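Local coordinates for amino acid adenylation domain-containing protein (Bacillus stratosphericus LAMA 585, PDB 6ULY), which probably selects and activates a branched-chain keto acid as its acyl adenylate, serving as the first adenylation domain of a nonribosomal depsipeptide synthetase, at residues A270-F275 against M298-E303; I327-G332 against S379-G384. All blocks are in the same frame, centred on the assembly; numbering follows the deposited sequence.

Interaction 1 of 2, residues A270-F275 against M298-E303; sequences APNFAF and MINGAE. With QA7 (5'-O-{(S)-hydroxy[(4-methyl-2-oxopentanoyl)oxy]phosphoryl}adenosine), chain C.
The ring of Phe-275 carries the side-chain amide of Asn-300 on one face, ring and amide planes only 9° apart, with Asn-300 ND2 offset toward the rim and 3.7 Å from Phe-275 CD1. The carbonyl oxygen of Ile-299 meets the edge of the same ring, and Phe-313 and Trp-256 pack against the ring edge-to-face. The ring of Phe-273 has the carboxylate of Glu-303 at its edge, the two planes close to perpendicular, and its own neighbour Ala-274 over one face.

Stacked in this way, the Asn-300 amide also lies nearly coplanar with that of Asn-272. Its ND2 gives an almost straight hydrogen bond of 3.2 Å to Asn-272 OD1, arriving in the carbonyl plane on a lone pair. CG of Asn-300 is anti to the backbone N (chi1 -177°), which carries the amide across to Asn-272. The other end of Asn-272, ND2, is bonded to Gln-565 of helix 560-570.

Backbone pairing underlies these contacts: strands 267-270 and 297-301 are parallel neighbours in a mixed sheet of the AMP-binding fold, joined by Ala-270 N to Ile-299 O (3.1 Å) and, more weakly, by Gly-301 N to Ala-270 O. Past the pairing, Pro-271 CA makes a CA-H...O contact of 3.2 Å with Gly-301 O, and Pro-271 CG packs on Ala-302 CB.

Glu-303 reaches back with an extended chain, and its OE1 takes a weak hydrogen bond from Phe-273 N (2.9 Å). A water accepts from Glu-303 N and, weakly, from Asn-272 N while donating to Asn-300 OD1 (2.7 Å). The backbone of Ala-302 and Glu-303 lies over one face of the adenine, Ala-302 N above QA7 N17 (3.1 Å) and Glu-303 O above QA7 N20 (3.0 Å), as close contacts and not hydrogen bonds.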
loop_
_atom_site.group_PDB
_atom_site.type_symbol
_atom_site.label_atom_id
_atom_site.label_comp_id
_atom_site.label_asym_id
_atom_site.label_seq_id
_atom_site.Cartn_x
_atom_site.Cartn_y
_atom_site.Cartn_z
ATOM N N ALA A 270 13.798 9.542 22.423
ATOM C CA ALA A 270 12.492 8.907 22.336
ATOM C C ALA A 270 11.656 9.676 21.314
ATOM O O ALA A 270 11.944 10.844 21.033
ATOM C CB ALA A 270 11.783 8.891 23.701
ATOM N N PRO A 271 10.632 9.043 20.744
ATOM C CA PRO A 271 9.647 9.799 19.963
ATOM C C PRO A 271 8.859 10.736 20.865
ATOM O O PRO A 271 8.891 10.648 22.093
ATOM C CB PRO A 271 8.752 8.718 19.346
ATOM C CG PRO A 271 9.564 7.453 19.415
ATOM C CD PRO A 271 10.409 7.589 20.647
ATOM N N ASN A 272 8.126 11.646 20.226
ATOM C CA ASN A 272 7.450 12.700 20.976
ATOM C C ASN A 272 6.463 12.138 21.997
ATOM O O ASN A 272 6.200 12.785 23.018
ATOM C CB ASN A 272 6.733 13.644 20.012
ATOM C CG ASN A 272 6.233 14.899 20.694
ATOM O OD1 ASN A 272 7.013 15.801 21.005
ATOM N ND2 ASN A 272 4.927 14.965 20.929
ATOM N N PHE A 273 5.910 10.946 21.747
ATOM C CA PHE A 273 4.898 10.404 22.651
ATOM C C PHE A 273 5.473 10.154 24.039
ATOM O O PHE A 273 4.781 10.338 25.049
ATOM C CB PHE A 273 4.304 9.109 22.078
ATOM C CG PHE A 273 5.200 7.903 22.221
ATOM C CD1 PHE A 273 5.977 7.476 21.162
ATOM C CD2 PHE A 273 5.250 7.187 23.409
ATOM C CE1 PHE A 273 6.800 6.371 21.288
ATOM C CE2 PHE A 273 6.072 6.085 23.538
ATOM C CZ PHE A 273 6.849 5.678 22.475
ATOM N N ALA A 274 6.734 9.723 24.113
ATOM C CA ALA A 274 7.340 9.454 25.410
ATOM C C ALA A 274 7.436 10.727 26.237
ATOM O O ALA A 274 7.194 10.709 27.450
ATOM C CB ALA A 274 8.719 8.823 25.227
ATOM N N PHE A 275 7.781 11.847 25.598
ATOM C CA PHE A 275 7.803 13.118 26.309
ATOM C C PHE A 275 6.413 13.475 26.812
ATOM O O PHE A 275 6.254 13.957 27.941
ATOM C CB PHE A 275 8.344 14.223 25.405
ATOM C CG PHE A 275 9.779 14.025 24.994
ATOM C CD1 PHE A 275 10.106 13.158 23.961
ATOM C CD2 PHE A 275 10.800 14.710 25.634
ATOM C CE1 PHE A 275 11.420 12.973 23.583
ATOM C CE2 PHE A 275 12.119 14.529 25.256
ATOM C CZ PHE A 275 12.429 13.661 24.228
ATOM N N MET A 298 18.747 15.196 24.758
ATOM C CA MET A 298 17.513 14.414 24.702
ATOM C C MET A 298 16.961 14.550 23.286
ATOM O O MET A 298 16.222 15.485 22.977
ATOM C CB MET A 298 16.501 14.884 25.735
ATOM C CG MET A 298 17.002 14.860 27.162
ATOM S SD MET A 298 15.636 14.923 28.337
ATOM C CE MET A 298 15.099 13.212 28.285
ATOM N N ILE A 299 17.325 13.604 22.423
ATOM C CA ILE A 299 16.867 13.650 21.042
ATOM C C ILE A 299 15.392 13.283 20.990
ATOM O O ILE A 299 14.956 12.294 21.593
ATOM C CB ILE A 299 17.713 12.720 20.162
ATOM C CG1 ILE A 299 19.112 13.311 19.976
ATOM C CG2 ILE A 299 17.029 12.500 18.818
ATOM C CD1 ILE A 299 20.152 12.309 19.519
ATOM N N ASN A 300 14.616 14.090 20.274
ATOM C CA ASN A 300 13.182 13.886 20.099
ATOM C C ASN A 300 12.924 13.703 18.607
ATOM O O ASN A 300 13.008 14.667 17.838
ATOM C CB ASN A 300 12.397 15.070 20.665
ATOM C CG ASN A 300 10.899 14.874 20.582
ATOM O OD1 ASN A 300 10.413 14.006 19.861
ATOM N ND2 ASN A 300 10.156 15.694 21.315
ATOM N N GLY A 301 12.622 12.473 18.197
ATOM C CA GLY A 301 12.400 12.201 16.788
ATOM C C GLY A 301 11.709 10.876 16.565
ATOM O O GLY A 301 11.587 10.050 17.474
ATOM N N ALA A 302 11.257 10.699 15.312
ATOM C CA ALA A 302 10.535 9.528 14.809
ATOM C C ALA A 302 9.090 9.892 14.481
ATOM O O ALA A 302 8.416 9.170 13.737
ATOM C CB ALA A 302 10.557 8.354 15.789
ATOM N N GLU A 303 8.604 11.004 15.025
ATOM C CA GLU A 303 7.260 11.477 14.721
ATOM C C GLU A 303 7.214 12.978 14.977
ATOM O O GLU A 303 8.217 13.600 15.341
ATOM C CB GLU A 303 6.207 10.726 15.543
ATOM C CG GLU A 303 6.401 10.810 17.053
ATOM C CD GLU A 303 5.378 9.985 17.820
ATOM O OE1 GLU A 303 5.181 10.239 19.027
ATOM O OE2 GLU A 303 4.769 9.080 17.212
HETATM C C01 QA7 C . 15.336 10.490 14.349
HETATM C C02 QA7 C . 14.965 9.056 14.283
HETATM C C03 QA7 C . 16.201 8.203 14.199
HETATM C C04 QA7 C . 13.968 8.961 13.174
HETATM C C05 QA7 C . 14.046 7.781 12.258
HETATM C C06 QA7 C . 12.816 6.972 12.005
HETATM C C10 QA7 C . 10.606 7.330 9.352
HETATM C C11 QA7 C . 9.515 8.159 9.230
HETATM C C12 QA7 C . 9.908 9.428 8.362
HETATM C C13 QA7 C . 9.162 10.309 8.768
HETATM C C14 QA7 C . 8.804 9.962 10.337
HETATM C C16 QA7 C . 10.669 10.636 11.654
HETATM C C18 QA7 C . 10.085 12.586 12.290
HETATM C C19 QA7 C . 9.923 13.857 12.830
HETATM C C21 QA7 C . 7.933 14.037 11.837
HETATM C C23 QA7 C . 9.109 12.102 11.528
HETATM N N15 QA7 C . 9.496 10.876 11.154
HETATM N N17 QA7 C . 11.047 11.668 12.351
HETATM N N20 QA7 C . 8.857 14.534 12.576
HETATM N N22 QA7 C . 8.025 12.866 11.318
HETATM N N24 QA7 C . 10.939 14.394 13.628
HETATM O O07 QA7 C . 12.782 5.972 11.099
HETATM O O09 QA7 C . 10.318 6.187 10.066
HETATM O O25 QA7 C . 9.165 8.778 10.546
HETATM O O26 QA7 C . 7.862 10.366 8.149
HETATM O O27 QA7 C . 9.865 9.264 6.868
HETATM O O28 QA7 C . 11.175 4.220 11.390
HETATM O O29 QA7 C . 11.922 4.594 9.319
HETATM O O30 QA7 C . 11.891 7.216 12.600
HETATM O O31 QA7 C . 15.023 7.539 11.734
HETATM P P08 QA7 C . 11.510 5.252 10.483
HETATM O O HOH W 1 9.421 12.497 17.804
#

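Interaction 2 of 2, residues I327-G332 against S379-G384; sequences IRPAFG and SFTELG. With QA7 (5'-O-{(S)-hydroxy[(4-methyl-2-oxopentanoyl)oxy]phosphoryl}adenosine), chain C.
The adenine end of the acyl-adenylate pocket is built partly from this contact, in which strand 327-333 meets segment 379-384. Leu-383 bridges them with its two methyl groups, one on each of two residues of the strand. Its CD2 rests 3.6 Å from Pro-329 CB, and CD1 comes to 3.4 Å from Phe-331 CB. CG of Leu-383 stands anti to the carbonyl carbon (chi1 -56°), and from there the branch also reaches the ligand, CD1 lying 3.6 Å from the exocyclic amine N24.

Farther back along the strand the proline ring crosses Thr-381 at about a right angle. Thr-381 CG2 presses on Pro-329 CG at 3.5 Å, tight for two carbons, while the hydroxyl of the threonine is bonded to the carbonyl of Val-305. Pro-329 CB also lies against the backbone carbonyl of Glu-382. The carboxylate of Glu-382 leads away to a salt bridge with Arg-450. Leu-383 and Gly-384 together face Leu-451 as a classic beta bulge.

Toward the ligand, Ala-330 O accepts a hydrogen bond of 2.7 Å from N24, with an N-H...O angle of 140°. The Phe-331 ring turns its edge to the nucleotide: CD1 is 3.7 Å from the purine atom N17, and CE1 approaches the ribose.

The side-chain contacts between the segments are mainly apolar, whereas the polar recognition of the base falls to a backbone carbonyl. An acceptor placed opposite the exocyclic amine suits adenine and would probably discriminate against a base with a carbonyl oxygen there.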
loop_
_atom_site.group_PDB
_atom_site.type_symbol
_atom_site.label_atom_id
_atom_site.label_comp_id
_atom_site.label_asym_id
_atom_site.label_seq_id
_atom_site.Cartn_x
_atom_site.Cartn_y
_atom_site.Cartn_z
ATOM N N ILE A 327 16.812 19.250 24.740
ATOM C CA ILE A 327 15.923 18.585 23.793
ATOM C C ILE A 327 16.345 18.951 22.377
ATOM O O ILE A 327 16.344 20.129 22.002
ATOM C CB ILE A 327 14.455 18.956 24.048
ATOM C CG1 ILE A 327 13.928 18.193 25.265
ATOM C CG2 ILE A 327 13.612 18.662 22.804
ATOM C CD1 ILE A 327 12.492 18.521 25.627
ATOM N N ARG A 328 16.689 17.941 21.585
ATOM C CA ARG A 328 17.137 18.131 20.207
ATOM C C ARG A 328 16.171 17.444 19.254
ATOM O O ARG A 328 16.246 16.216 19.064
ATOM C CB ARG A 328 18.555 17.592 20.031
ATOM C CG ARG A 328 19.549 18.261 20.954
ATOM C CD ARG A 328 20.979 17.859 20.651
ATOM N NE ARG A 328 21.876 18.254 21.735
ATOM C CZ ARG A 328 23.152 17.892 21.827
ATOM N NH1 ARG A 328 23.699 17.122 20.897
ATOM N NH2 ARG A 328 23.880 18.297 22.857
ATOM N N PRO A 329 15.234 18.172 18.650
ATOM C CA PRO A 329 14.399 17.565 17.608
ATOM C C PRO A 329 15.260 16.988 16.493
ATOM O O PRO A 329 16.317 17.526 16.155
ATOM C CB PRO A 329 13.538 18.733 17.115
ATOM C CG PRO A 329 13.496 19.683 18.267
ATOM C CD PRO A 329 14.819 19.551 18.963
ATOM N N ALA A 330 14.803 15.872 15.931
ATOM C CA ALA A 330 15.539 15.209 14.864
ATOM C C ALA A 330 14.563 14.468 13.962
ATOM O O ALA A 330 13.466 14.095 14.380
ATOM C CB ALA A 330 16.584 14.243 15.425
ATOM N N PHE A 331 14.982 14.260 12.713
ATOM C CA PHE A 331 14.199 13.511 11.741
ATOM C C PHE A 331 15.109 12.550 10.994
ATOM O O PHE A 331 16.283 12.841 10.747
ATOM C CB PHE A 331 13.487 14.434 10.739
ATOM C CG PHE A 331 13.327 13.829 9.368
ATOM C CD1 PHE A 331 12.293 12.949 9.101
ATOM C CD2 PHE A 331 14.220 14.130 8.354
ATOM C CE1 PHE A 331 12.150 12.387 7.845
ATOM C CE2 PHE A 331 14.083 13.571 7.102
ATOM C CZ PHE A 331 13.047 12.698 6.847
ATOM N N GLY A 332 14.553 11.402 10.632
ATOM C CA GLY A 332 15.290 10.447 9.828
ATOM C C GLY A 332 14.376 9.332 9.379
ATOM O O GLY A 332 13.174 9.330 9.654
ATOM N N SER A 379 2.070 26.106 14.426
ATOM C CA SER A 379 3.423 26.141 14.958
ATOM C C SER A 379 4.115 24.822 14.649
ATOM O O SER A 379 3.588 23.749 14.965
ATOM C CB SER A 379 3.417 26.393 16.469
ATOM O OG SER A 379 3.006 27.717 16.762
ATOM N N PHE A 380 5.291 24.908 14.036
ATOM C CA PHE A 380 6.092 23.742 13.703
ATOM C C PHE A 380 7.417 23.795 14.449
ATOM O O PHE A 380 7.970 24.870 14.696
ATOM C CB PHE A 380 6.359 23.659 12.196
ATOM C CG PHE A 380 5.116 23.587 11.360
ATOM C CD1 PHE A 380 4.361 22.427 11.316
ATOM C CD2 PHE A 380 4.711 24.672 10.602
ATOM C CE1 PHE A 380 3.216 22.355 10.537
ATOM C CE2 PHE A 380 3.573 24.603 9.822
ATOM C CZ PHE A 380 2.824 23.443 9.794
ATOM N N THR A 381 7.922 22.618 14.799
ATOM C CA THR A 381 9.221 22.493 15.442
ATOM C C THR A 381 10.291 22.307 14.373
ATOM O O THR A 381 10.245 21.339 13.606
ATOM C CB THR A 381 9.234 21.318 16.417
ATOM O OG1 THR A 381 8.198 21.491 17.391
ATOM C CG2 THR A 381 10.593 21.219 17.109
ATOM N N GLU A 382 11.247 23.233 14.322
ATOM C CA GLU A 382 12.374 23.080 13.414
ATOM C C GLU A 382 13.160 21.825 13.769
ATOM O O GLU A 382 13.360 21.508 14.946
ATOM C CB GLU A 382 13.286 24.306 13.479
ATOM C CG GLU A 382 12.667 25.578 12.925
ATOM C CD GLU A 382 13.652 26.736 12.877
ATOM O OE1 GLU A 382 13.808 27.437 13.901
ATOM O OE2 GLU A 382 14.279 26.939 11.817
ATOM N N LEU A 383 13.602 21.105 12.742
ATOM C CA LEU A 383 14.369 19.883 12.927
ATOM C C LEU A 383 15.843 20.064 12.594
ATOM O O LEU A 383 16.622 19.114 12.739
ATOM C CB LEU A 383 13.761 18.751 12.090
ATOM C CG LEU A 383 12.276 18.492 12.379
ATOM C CD1 LEU A 383 11.763 17.290 11.599
ATOM C CD2 LEU A 383 12.017 18.297 13.874
ATOM N N GLY A 384 16.249 21.254 12.166
ATOM C CA GLY A 384 17.652 21.618 12.124
ATOM C C GLY A 384 18.292 21.396 10.768
ATOM O O GLY A 384 17.659 20.996 9.786
HETATM C C01 QA7 C . 15.336 10.490 14.349
HETATM C C02 QA7 C . 14.965 9.056 14.283
HETATM C C03 QA7 C . 16.201 8.203 14.199
HETATM C C04 QA7 C . 13.968 8.961 13.174
HETATM C C05 QA7 C . 14.046 7.781 12.258
HETATM C C06 QA7 C . 12.816 6.972 12.005
HETATM C C10 QA7 C . 10.606 7.330 9.352
HETATM C C11 QA7 C . 9.515 8.159 9.230
HETATM C C12 QA7 C . 9.908 9.428 8.362
HETATM C C13 QA7 C . 9.162 10.309 8.768
HETATM C C14 QA7 C . 8.804 9.962 10.337
HETATM C C16 QA7 C . 10.669 10.636 11.654
HETATM C C18 QA7 C . 10.085 12.586 12.290
HETATM C C19 QA7 C . 9.923 13.857 12.830
HETATM C C21 QA7 C . 7.933 14.037 11.837
HETATM C C23 QA7 C . 9.109 12.102 11.528
HETATM N N15 QA7 C . 9.496 10.876 11.154
HETATM N N17 QA7 C . 11.047 11.668 12.351
HETATM N N20 QA7 C . 8.857 14.534 12.576
HETATM N N22 QA7 C . 8.025 12.866 11.318
HETATM N N24 QA7 C . 10.939 14.394 13.628
HETATM O O07 QA7 C . 12.782 5.972 11.099
HETATM O O09 QA7 C . 10.318 6.187 10.066
HETATM O O25 QA7 C . 9.165 8.778 10.546
HETATM O O26 QA7 C . 7.862 10.366 8.149
HETATM O O27 QA7 C . 9.865 9.264 6.868
HETATM O O28 QA7 C . 11.175 4.220 11.390
HETATM O O29 QA7 C . 11.922 4.594 9.319
HETATM O O30 QA7 C . 11.891 7.216 12.600
HETATM O O31 QA7 C . 15.023 7.539 11.734
HETATM P P08 QA7 C . 11.510 5.252 10.483
#

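Interaction 1 is complete before interaction 2 begins along the chain, and their centres lie about 10 Å apart. Both draw on the same mixed sheet, where strands 267-270, 297-301 and 327-333 run parallel, side by side. The middle strand joins the two contacts: Asn-300 O and Ala-330 N are 2.9 Å apart in a probable hydrogen bond, Met-298 O and Arg-328 N make another, and Ile-299 CG2 packs on Ala-330 CB. Residues in strand 327-333 and in the chain after 297-301 meet the one bound adenylate, so 298-303 and 327-332, with 379-384 added from later in the chain, line part of its adenine site.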